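Local atomic coordinates of probable chemoreceptor (Methyl-accepting chemotaxis) transmembrane protein (Rhizobium meliloti, PDB entry 6D8V), a protein that senses quaternary ammonium compounds as a bacterial chemoreceptor, its Cache-type sensory domain holding the ligand and probably passing the signal across the membrane to the chemotaxis machinery. Residues W72-P77 against E123-A128; D96-P101 against F116-A121; G134-P139 against T152-P157. One frame throughout, in Å; residues are numbered along the deposited sequence.

Contact 1 of 3, residues W72-P77 against E123-A128; sequences WFAEEP and EWYGLA. With PBE (1,1-dimethyl-prolinium), chain C.
Trp72 and Trp124 both carry CG between the backbone N and the carbonyl carbon (chi1 46° and 51°), and these matching torsions swing two indoles from a strand and a helix into one aromatic corner. That corner belongs to the first PDC sensor domain of the Cache clan, where strand 72-75 of the sheet faces helix 123-128 and the ligand 1,1-dimethyl-prolinium lies against a face of each ring. The indoles form a T-shaped pair: the edge of Trp124 points at the face of Trp72, the six-membered rings are 5.4 Å apart at their centroids, and their planes stand at 81°. Trp72 CZ3 and CH2 both come to 3.8 Å from Trp124 CE3.

The face of Trp72 that receives this edge also receives the ligand, whose CD lies 3.5 Å from Trp72 NE1. Trp124 offers its own face instead, with the ligand's CG over the ring centre and 3.3 Å from Trp124 CD2. Tryptophan suits both places because a quaternary ammonium has no N-H to donate, so broad, electron-rich faces are natural walls for its methyl and methylene groups. Trp72 NE1 is hydrogen-bonded to Asp171, which helps to fix the rotation of the indole.

Beyond the indoles a small residue fits well, since Ala74 CB lies close to both Trp124 and Tyr125. It is 3.6 Å from Trp124 CZ3 and near the plane of that ring, so the methyl abuts an edge and leaves the ligand-bearing face alone. The Tyr125 ring, stacked on Tyr120 beyond the contact, also borders this methyl. Tyr125 CE2 lies 3.5 Å from Ala74 CB, and Ala74 O lies at the edge of the Tyr125 ring, 3.4 Å from Tyr125 CE2.

Contact 2 of 3, residues D96-P101 against F116-A121; sequences DGAFTP and FKADYA. With PBE (1,1-dimethyl-prolinium), chain C.
Thr100 and Phe116 bring two loops without regular helix or strand to within 6.1 Å, CA to CA, and the second loop then bends through inverse gamma turns centred on Ala118 and Asp119. At Gly97 the backbone takes a positive phi, 87°, where a CB would run into the carbonyl O before it, so glycine fits the bend well.

Phe116 is the heart of the contact because both faces of its ring are used. Thr100 CB sits over one face, 3.9 Å from the ring centroid and 14° off the normal, a CH-pi contact. The opposite face receives the ligand 1,1-dimethyl-prolinium, whose methyl CE is 3.4 Å from Phe116 CD1. Threonine therefore backs a pocket wall, its branched carbon supporting a flat ring that meets a methylated ammonium. At the edge of the ring, near its plane, Pro101 O approaches Phe116 CE1 at 3.3 Å.

The polar branch of Thr100 turns from the ring to the backbone. Its OG1 lies 3.1 Å from Phe116 O and equally far from Ala98 O, two acceptors competing for a single proton. Farther out, Ala98 and Ala118 meet through their methyl groups, and Asp96 OD1 rests against the aliphatic part of Lys117, 3.7 Å from Lys117 CG. The extended lysine carries its amino group past the carboxylate, and the charged ends do not touch.

Around this pair, Phe116 also leans on Trp72 and Ala74 of strand 70-75. Phe99 turns away to pack on helix 51-58, while the loops lead into strand 101-105 and helix 123-131.

Contact 3 of 3, residues G134-P139 against T152-P157; sequences GAITQP and TSIAYP
Thr137 OG1 is used twice: it accepts the backbone N-H of Ser153 at 3.0 Å and donates to O of the next residue, Gln138, from above the carbonyl plane. Standing between its own backbone N and carbonyl carbon (chi1 71°), the hydroxyl can reach the facing strand and stand in for a main-chain acceptor. Thr152 OG1 donates in turn to Thr137 O at 2.8 Å. Threonines thus extend the pairing by side chain where strand 135-136 gives way to loop.

The regular part is a short antiparallel ladder in the sheet of the PDC sensor domain (Cache clan). Ala135 and Ala155 are a hydrogen-bonded pair, joined by two bonds, Ala135 N to Ala155 O and Ala155 N to Ala135 O, each 2.9 Å long. Ile136 and Ile154 follow as a non-hydrogen-bonded pair, and their branched chains touch on one face of the sheet, Ile136 CD1 lying 3.8 Å from Ile154 CG1. Thr137 N then bonds to Ser153 O at 3.0 Å, although less straight, with an angle of 139° at the hydrogen.

At the far end Gly134 CA lies over the face of the Tyr156 ring, 3.5 Å from its centroid, a CH-pi contact that the lack of a side chain makes possible.

Ser153 OG is bound to Tyr140 OH and Asp171, two residues of the ligand pocket. The isoleucine face of the sheet looks to helix 2-45, which Ile154 touches at Val26; Ala135 meets Leu127 of helix 123-131, and strand 163-173 pairs with the other edge of 152-157.

Overall arrangement
Contacts 1 and 2 are two walls of one pocket: their centres are about 8 Å apart, contact 2 is nested in the chain loop closed by contact 1, and both touch 1,1-dimethyl-prolinium. Glu75 ties them together, its O lying 3.1 Å from Tyr120 OH and its OE1 3.1 Å from Phe99 N. Contact 3, about 9 Å from contact 1 between centres, is joined to it by Glu123 OE1 and Gln138 N, 2.9 Å apart. Contacts 2 and 3 do not meet, their nearest atoms being about 9 Å apart. The Ser153 side chain of contact 3 comes to about 5 Å from the ligand, which the backbone N-H groups of Glu143 and Gly144 hydrogen-bond; Asp171 links contacts 1 and 3.

Contact 1 of 3, residues W72-P77 against E123-A128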
loop_
_atom_site.group_PDB
_atom_site.type_symbol
_atom_site.label_atom_id
_atom_site.label_comp_id
_atom_site.label_asym_id
_atom_site.label_seq_id
_atom_site.Cartn_x
_atom_site.Cartn_y
_atom_site.Cartn_z
ATOM N N TRP A 72 -5.504 7.706 -8.028
ATOM C CA TRP A 72 -6.954 7.787 -8.132
ATOM C C TRP A 72 -7.481 8.948 -7.301
ATOM O O TRP A 72 -6.738 9.630 -6.582
ATOM C CB TRP A 72 -7.605 6.465 -7.707
ATOM C CG TRP A 72 -7.045 5.924 -6.434
ATOM C CD1 TRP A 72 -5.992 5.058 -6.300
ATOM C CD2 TRP A 72 -7.504 6.202 -5.108
ATOM N NE1 TRP A 72 -5.776 4.780 -4.974
ATOM C CE2 TRP A 72 -6.690 5.470 -4.222
ATOM C CE3 TRP A 72 -8.527 6.993 -4.583
ATOM C CZ2 TRP A 72 -6.865 5.509 -2.844
ATOM C CZ3 TRP A 72 -8.695 7.034 -3.215
ATOM C CH2 TRP A 72 -7.871 6.295 -2.362
ATOM N N PHE A 73 -8.790 9.166 -7.421
ATOM C CA PHE A 73 -9.497 10.151 -6.608
ATOM C C PHE A 73 -10.970 9.778 -6.548
ATOM O O PHE A 73 -11.644 9.741 -7.583
ATOM C CB PHE A 73 -9.329 11.560 -7.169
ATOM C CG PHE A 73 -10.306 12.545 -6.597
ATOM C CD1 PHE A 73 -10.204 12.945 -5.276
ATOM C CD2 PHE A 73 -11.342 13.050 -7.370
ATOM C CE1 PHE A 73 -11.107 13.840 -4.739
ATOM C CE2 PHE A 73 -12.248 13.950 -6.836
ATOM C CZ PHE A 73 -12.130 14.345 -5.519
ATOM N N ALA A 74 -11.471 9.516 -5.344
ATOM C CA ALA A 74 -12.894 9.306 -5.112
ATOM C C ALA A 74 -13.485 10.574 -4.511
ATOM O O ALA A 74 -13.026 11.045 -3.466
ATOM C CB ALA A 74 -13.137 8.113 -4.190
ATOM N N GLU A 75 -14.499 11.115 -5.168
ATOM C CA GLU A 75 -15.070 12.405 -4.814
ATOM C C GLU A 75 -16.341 12.224 -3.993
ATOM O O GLU A 75 -17.241 11.477 -4.395
ATOM C CB GLU A 75 -15.369 13.214 -6.078
ATOM C CG GLU A 75 -16.501 14.214 -5.930
ATOM C CD GLU A 75 -17.755 13.793 -6.674
ATOM O OE1 GLU A 75 -17.876 12.597 -7.009
ATOM O OE2 GLU A 75 -18.617 14.661 -6.926
ATOM N N GLU A 76 -16.408 12.913 -2.853
ATOM C CA GLU A 76 -17.639 12.987 -2.080
ATOM C C GLU A 76 -18.814 13.291 -3.016
ATOM O O GLU A 76 -18.670 14.099 -3.941
ATOM C CB GLU A 76 -17.520 14.068 -0.999
ATOM C CG GLU A 76 -18.315 13.797 0.279
ATOM C CD GLU A 76 -17.603 12.843 1.226
ATOM O OE1 GLU A 76 -16.468 12.431 0.909
ATOM O OE2 GLU A 76 -18.173 12.510 2.287
ATOM N N PRO A 77 -19.988 12.685 -2.790
ATOM C CA PRO A 77 -21.054 12.727 -3.808
ATOM C C PRO A 77 -21.461 14.131 -4.237
ATOM O O PRO A 77 -21.894 14.946 -3.412
ATOM C CB PRO A 77 -22.214 11.989 -3.126
ATOM C CG PRO A 77 -21.923 12.084 -1.669
ATOM C CD PRO A 77 -20.431 12.025 -1.553
ATOM N N GLU A 123 -11.979 0.516 3.147
ATOM C CA GLU A 123 -10.834 1.019 3.890
ATOM C C GLU A 123 -10.170 2.183 3.164
ATOM O O GLU A 123 -9.809 3.181 3.791
ATOM C CB GLU A 123 -9.837 -0.107 4.135
ATOM C CG GLU A 123 -9.715 -0.495 5.587
ATOM C CD GLU A 123 -8.520 -1.377 5.830
ATOM O OE1 GLU A 123 -8.033 -1.986 4.855
ATOM O OE2 GLU A 123 -8.063 -1.453 6.989
ATOM N N TRP A 124 -9.995 2.077 1.844
ATOM C CA TRP A 124 -9.216 3.078 1.121
ATOM C C TRP A 124 -9.871 4.449 1.155
ATOM O O TRP A 124 -9.176 5.456 0.975
ATOM C CB TRP A 124 -9.002 2.636 -0.324
ATOM C CG TRP A 124 -10.274 2.242 -1.001
ATOM C CD1 TRP A 124 -10.801 0.986 -1.098
ATOM C CD2 TRP A 124 -11.200 3.121 -1.651
ATOM N NE1 TRP A 124 -11.993 1.028 -1.789
ATOM C CE2 TRP A 124 -12.258 2.326 -2.139
ATOM C CE3 TRP A 124 -11.228 4.502 -1.880
ATOM C CZ2 TRP A 124 -13.336 2.867 -2.839
ATOM C CZ3 TRP A 124 -12.297 5.036 -2.576
ATOM C CH2 TRP A 124 -13.337 4.218 -3.046
ATOM N N TYR A 125 -11.182 4.515 1.388
ATOM C CA TYR A 125 -11.869 5.787 1.574
ATOM C C TYR A 125 -12.154 6.102 3.036
ATOM O O TYR A 125 -11.912 7.229 3.484
ATOM C CB TYR A 125 -13.185 5.799 0.792
ATOM C CG TYR A 125 -13.720 7.193 0.539
ATOM C CD1 TYR A 125 -14.417 7.881 1.524
ATOM C CD2 TYR A 125 -13.516 7.827 -0.680
ATOM C CE1 TYR A 125 -14.901 9.159 1.298
ATOM C CE2 TYR A 125 -13.996 9.103 -0.914
ATOM C CZ TYR A 125 -14.686 9.763 0.077
ATOM O OH TYR A 125 -15.162 11.030 -0.166
ATOM N N GLY A 126 -12.635 5.117 3.797
ATOM C CA GLY A 126 -13.071 5.391 5.157
ATOM C C GLY A 126 -11.942 5.823 6.076
ATOM O O GLY A 126 -12.080 6.791 6.831
ATOM N N LEU A 127 -10.812 5.115 6.026
ATOM C CA LEU A 127 -9.716 5.384 6.955
ATOM C C LEU A 127 -9.285 6.845 6.900
ATOM O O LEU A 127 -9.277 7.545 7.919
ATOM C CB LEU A 127 -8.533 4.464 6.652
ATOM C CG LEU A 127 -8.703 2.965 6.913
ATOM C CD1 LEU A 127 -7.402 2.237 6.618
ATOM C CD2 LEU A 127 -9.144 2.721 8.342
ATOM N N ALA A 128 -8.920 7.322 5.707
ATOM C CA ALA A 128 -8.478 8.704 5.561
ATOM C C ALA A 128 -9.592 9.696 5.876
ATOM O O ALA A 128 -9.328 10.757 6.449
ATOM C CB ALA A 128 -7.948 8.937 4.147
HETATM N N PBE C . -8.693 1.882 -6.524
HETATM C CD PBE C . -8.578 2.710 -5.519
HETATM C CA PBE C . -9.507 0.762 -5.897
HETATM C CB PBE C . -10.599 1.576 -5.093
HETATM C CG PBE C . -10.016 2.638 -4.737
HETATM C CE PBE C . -9.404 2.541 -7.639
HETATM C CF PBE C . -7.366 1.395 -6.948
HETATM C C PBE C . -10.110 -0.186 -6.806
HETATM O O PBE C . -11.052 -0.919 -6.394
HETATM O OXT PBE C . -9.696 -0.314 -7.988
#

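Contact 2 of 3, residues D96-P101 against F116-A121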
loop_
_atom_site.group_PDB
_atom_site.type_symbol
_atom_site.label_atom_id
_atom_site.label_comp_id
_atom_site.label_asym_id
_atom_site.label_seq_id
_atom_site.Cartn_x
_atom_site.Cartn_y
_atom_site.Cartn_z
ATOM N N ASP A 96 -22.338 4.125 -11.185
ATOM C CA ASP A 96 -23.112 4.715 -10.100
ATOM C C ASP A 96 -23.381 6.199 -10.312
ATOM O O ASP A 96 -24.304 6.741 -9.692
ATOM C CB ASP A 96 -22.389 4.498 -8.763
ATOM C CG ASP A 96 -22.284 3.025 -8.382
ATOM O OD1 ASP A 96 -21.311 2.357 -8.798
ATOM O OD2 ASP A 96 -23.178 2.535 -7.661
ATOM N N GLY A 97 -22.615 6.860 -11.173
ATOM C CA GLY A 97 -22.768 8.287 -11.379
ATOM C C GLY A 97 -21.964 9.120 -10.397
ATOM O O GLY A 97 -22.516 9.991 -9.720
ATOM N N ALA A 98 -20.659 8.872 -10.310
ATOM C CA ALA A 98 -19.819 9.593 -9.367
ATOM C C ALA A 98 -18.441 9.807 -9.977
ATOM O O ALA A 98 -17.937 8.949 -10.708
ATOM C CB ALA A 98 -19.706 8.846 -8.034
ATOM N N PHE A 99 -17.837 10.952 -9.669
ATOM C CA PHE A 99 -16.535 11.315 -10.227
ATOM C C PHE A 99 -15.464 10.425 -9.611
ATOM O O PHE A 99 -15.065 10.614 -8.462
ATOM C CB PHE A 99 -16.245 12.791 -9.979
ATOM C CG PHE A 99 -14.967 13.268 -10.608
ATOM C CD1 PHE A 99 -14.657 12.930 -11.918
ATOM C CD2 PHE A 99 -14.080 14.062 -9.896
ATOM C CE1 PHE A 99 -13.485 13.368 -12.504
ATOM C CE2 PHE A 99 -12.905 14.502 -10.477
ATOM C CZ PHE A 99 -12.606 14.157 -11.783
ATOM N N THR A 100 -14.985 9.451 -10.383
ATOM C CA THR A 100 -14.028 8.453 -9.902
ATOM C C THR A 100 -12.989 8.171 -10.981
ATOM O O THR A 100 -13.017 7.126 -11.641
ATOM C CB THR A 100 -14.746 7.165 -9.485
ATOM O OG1 THR A 100 -15.697 6.796 -10.493
ATOM C CG2 THR A 100 -15.478 7.357 -8.166
ATOM N N PRO A 101 -12.049 9.086 -11.186
ATOM C CA PRO A 101 -10.961 8.830 -12.136
ATOM C C PRO A 101 -9.915 7.902 -11.546
ATOM O O PRO A 101 -9.660 7.898 -10.340
ATOM C CB PRO A 101 -10.362 10.223 -12.384
ATOM C CG PRO A 101 -11.216 11.195 -11.616
ATOM C CD PRO A 101 -11.940 10.416 -10.570
ATOM N N PHE A 116 -13.996 3.319 -10.930
ATOM C CA PHE A 116 -14.289 2.398 -9.843
ATOM C C PHE A 116 -15.535 2.859 -9.100
ATOM O O PHE A 116 -16.026 3.975 -9.290
ATOM C CB PHE A 116 -13.099 2.281 -8.889
ATOM C CG PHE A 116 -12.631 3.600 -8.340
ATOM C CD1 PHE A 116 -11.837 4.444 -9.103
ATOM C CD2 PHE A 116 -12.970 3.986 -7.058
ATOM C CE1 PHE A 116 -11.403 5.657 -8.596
ATOM C CE2 PHE A 116 -12.538 5.192 -6.545
ATOM C CZ PHE A 116 -11.756 6.031 -7.316
ATOM N N LYS A 117 -16.047 1.975 -8.245
ATOM C CA LYS A 117 -17.237 2.268 -7.461
ATOM C C LYS A 117 -16.877 3.051 -6.205
ATOM O O LYS A 117 -15.823 2.846 -5.596
ATOM C CB LYS A 117 -17.971 0.980 -7.072
ATOM C CG LYS A 117 -19.085 1.214 -6.052
ATOM C CD LYS A 117 -19.740 -0.072 -5.572
ATOM C CE LYS A 117 -20.826 0.237 -4.543
ATOM N NZ LYS A 117 -21.649 -0.953 -4.177
ATOM N N ALA A 118 -17.781 3.950 -5.814
ATOM C CA ALA A 118 -17.557 4.832 -4.667
ATOM C C ALA A 118 -18.000 4.127 -3.387
ATOM O O ALA A 118 -19.061 4.397 -2.820
ATOM C CB ALA A 118 -18.290 6.153 -4.863
ATOM N N ASP A 119 -17.148 3.212 -2.915
ATOM C CA ASP A 119 -17.428 2.434 -1.706
ATOM C C ASP A 119 -16.891 3.207 -0.506
ATOM O O ASP A 119 -15.778 2.969 -0.035
ATOM C CB ASP A 119 -16.819 1.042 -1.813
ATOM C CG ASP A 119 -17.268 0.122 -0.695
ATOM O OD1 ASP A 119 -18.097 0.559 0.131
ATOM O OD2 ASP A 119 -16.801 -1.037 -0.643
ATOM N N TYR A 120 -17.709 4.138 0.003
ATOM C CA TYR A 120 -17.275 5.035 1.073
ATOM C C TYR A 120 -16.898 4.288 2.349
ATOM O O TYR A 120 -16.068 4.778 3.123
ATOM C CB TYR A 120 -18.367 6.061 1.383
ATOM C CG TYR A 120 -18.618 7.066 0.279
ATOM C CD1 TYR A 120 -17.729 7.203 -0.776
ATOM C CD2 TYR A 120 -19.745 7.883 0.297
ATOM C CE1 TYR A 120 -17.954 8.120 -1.787
ATOM C CE2 TYR A 120 -19.980 8.806 -0.713
ATOM C CZ TYR A 120 -19.079 8.917 -1.752
ATOM O OH TYR A 120 -19.297 9.825 -2.762
ATOM N N ALA A 121 -17.505 3.131 2.608
ATOM C CA ALA A 121 -17.140 2.369 3.796
ATOM C C ALA A 121 -15.883 1.533 3.593
ATOM O O ALA A 121 -15.392 0.935 4.559
ATOM C CB ALA A 121 -18.299 1.470 4.225
HETATM N N PBE C . -8.693 1.882 -6.524
HETATM C CD PBE C . -8.578 2.710 -5.519
HETATM C CA PBE C . -9.507 0.762 -5.897
HETATM C CB PBE C . -10.599 1.576 -5.093
HETATM C CG PBE C . -10.016 2.638 -4.737
HETATM C CE PBE C . -9.404 2.541 -7.639
HETATM C CF PBE C . -7.366 1.395 -6.948
HETATM C C PBE C . -10.110 -0.186 -6.806
HETATM O O PBE C . -11.052 -0.919 -6.394
HETATM O OXT PBE C . -9.696 -0.314 -7.988
#

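Contact 3 of 3, residues G134-P139 against T152-P157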
loop_
_atom_site.group_PDB
_atom_site.type_symbol
_atom_site.label_atom_id
_atom_site.label_comp_id
_atom_site.label_asym_id
_atom_site.label_seq_id
_atom_site.Cartn_x
_atom_site.Cartn_y
_atom_site.Cartn_z
ATOM N N GLY A 134 -3.679 11.271 6.511
ATOM C CA GLY A 134 -3.296 10.252 5.557
ATOM C C GLY A 134 -3.284 8.873 6.177
ATOM O O GLY A 134 -2.974 8.730 7.367
ATOM N N ALA A 135 -3.608 7.853 5.376
ATOM C CA ALA A 135 -3.739 6.495 5.878
ATOM C C ALA A 135 -3.299 5.512 4.802
ATOM O O ALA A 135 -3.111 5.876 3.637
ATOM C CB ALA A 135 -5.174 6.211 6.331
ATOM N N ILE A 136 -3.149 4.250 5.216
ATOM C CA ILE A 136 -2.733 3.160 4.340
ATOM C C ILE A 136 -3.578 1.921 4.645
ATOM O O ILE A 136 -3.868 1.619 5.806
ATOM C CB ILE A 136 -1.223 2.875 4.495
ATOM C CG1 ILE A 136 -0.748 1.888 3.424
ATOM C CG2 ILE A 136 -0.893 2.377 5.901
ATOM C CD1 ILE A 136 0.766 1.789 3.314
ATOM N N THR A 137 -3.969 1.201 3.601
ATOM C CA THR A 137 -4.972 0.152 3.721
ATOM C C THR A 137 -4.343 -1.221 3.930
ATOM O O THR A 137 -3.197 -1.485 3.567
ATOM C CB THR A 137 -5.863 0.094 2.475
ATOM O OG1 THR A 137 -5.107 -0.420 1.367
ATOM C CG2 THR A 137 -6.398 1.470 2.127
ATOM N N GLN A 138 -5.126 -2.108 4.523
ATOM C CA GLN A 138 -4.782 -3.513 4.489
ATOM C C GLN A 138 -4.836 -3.989 3.043
ATOM O O GLN A 138 -5.591 -3.449 2.227
ATOM C CB GLN A 138 -5.730 -4.344 5.358
ATOM C CG GLN A 138 -5.548 -4.153 6.861
ATOM C CD GLN A 138 -4.249 -4.740 7.385
ATOM O OE1 GLN A 138 -3.559 -5.479 6.684
ATOM N NE2 GLN A 138 -3.909 -4.411 8.625
ATOM N N PRO A 139 -4.035 -4.991 2.700
ATOM C CA PRO A 139 -4.002 -5.451 1.312
ATOM C C PRO A 139 -5.379 -5.902 0.850
ATOM O O PRO A 139 -6.078 -6.645 1.546
ATOM C CB PRO A 139 -2.987 -6.600 1.345
ATOM C CG PRO A 139 -2.926 -7.018 2.753
ATOM C CD PRO A 139 -3.164 -5.795 3.569
ATOM N N THR A 152 -1.965 -2.349 -1.934
ATOM C CA THR A 152 -2.234 -1.509 -0.779
ATOM C C THR A 152 -2.311 -0.060 -1.241
ATOM O O THR A 152 -1.619 0.336 -2.185
ATOM C CB THR A 152 -1.137 -1.655 0.282
ATOM O OG1 THR A 152 -1.511 -0.928 1.457
ATOM C CG2 THR A 152 0.175 -1.104 -0.244
ATOM N N SER A 153 -3.142 0.740 -0.570
ATOM C CA SER A 153 -3.417 2.096 -1.023
ATOM C C SER A 153 -3.093 3.123 0.054
ATOM O O SER A 153 -3.505 2.976 1.211
ATOM C CB SER A 153 -4.871 2.234 -1.463
ATOM O OG SER A 153 -5.074 1.570 -2.686
ATOM N N ILE A 154 -2.368 4.163 -0.344
ATOM C CA ILE A 154 -2.077 5.315 0.496
ATOM C C ILE A 154 -3.035 6.421 0.074
ATOM O O ILE A 154 -3.000 6.884 -1.070
ATOM C CB ILE A 154 -0.610 5.739 0.366
ATOM C CG1 ILE A 154 0.282 4.616 0.891
ATOM C CG2 ILE A 154 -0.336 7.019 1.128
ATOM C CD1 ILE A 154 1.755 4.878 0.725
ATOM N N ALA A 155 -3.911 6.831 0.984
ATOM C CA ALA A 155 -4.968 7.774 0.658
ATOM C C ALA A 155 -4.928 8.957 1.614
ATOM O O ALA A 155 -4.595 8.817 2.796
ATOM C CB ALA A 155 -6.352 7.116 0.711
ATOM N N TYR A 156 -5.268 10.126 1.079
ATOM C CA TYR A 156 -5.281 11.387 1.798
ATOM C C TYR A 156 -6.598 12.105 1.553
ATOM O O TYR A 156 -7.184 11.989 0.472
ATOM C CB TYR A 156 -4.122 12.295 1.357
ATOM C CG TYR A 156 -2.864 12.111 2.165
ATOM C CD1 TYR A 156 -1.911 11.174 1.796
ATOM C CD2 TYR A 156 -2.629 12.874 3.306
ATOM C CE1 TYR A 156 -0.752 11.008 2.541
ATOM C CE2 TYR A 156 -1.484 12.703 4.056
ATOM C CZ TYR A 156 -0.550 11.769 3.669
ATOM O OH TYR A 156 0.595 11.591 4.413
ATOM N N PRO A 157 -7.088 12.848 2.541
ATOM C CA PRO A 157 -8.289 13.659 2.316
ATOM C C PRO A 157 -7.982 14.831 1.401
ATOM O O PRO A 157 -6.936 15.476 1.517
ATOM C CB PRO A 157 -8.671 14.134 3.724
ATOM C CG PRO A 157 -7.909 13.246 4.667
ATOM C CD PRO A 157 -6.655 12.863 3.947
#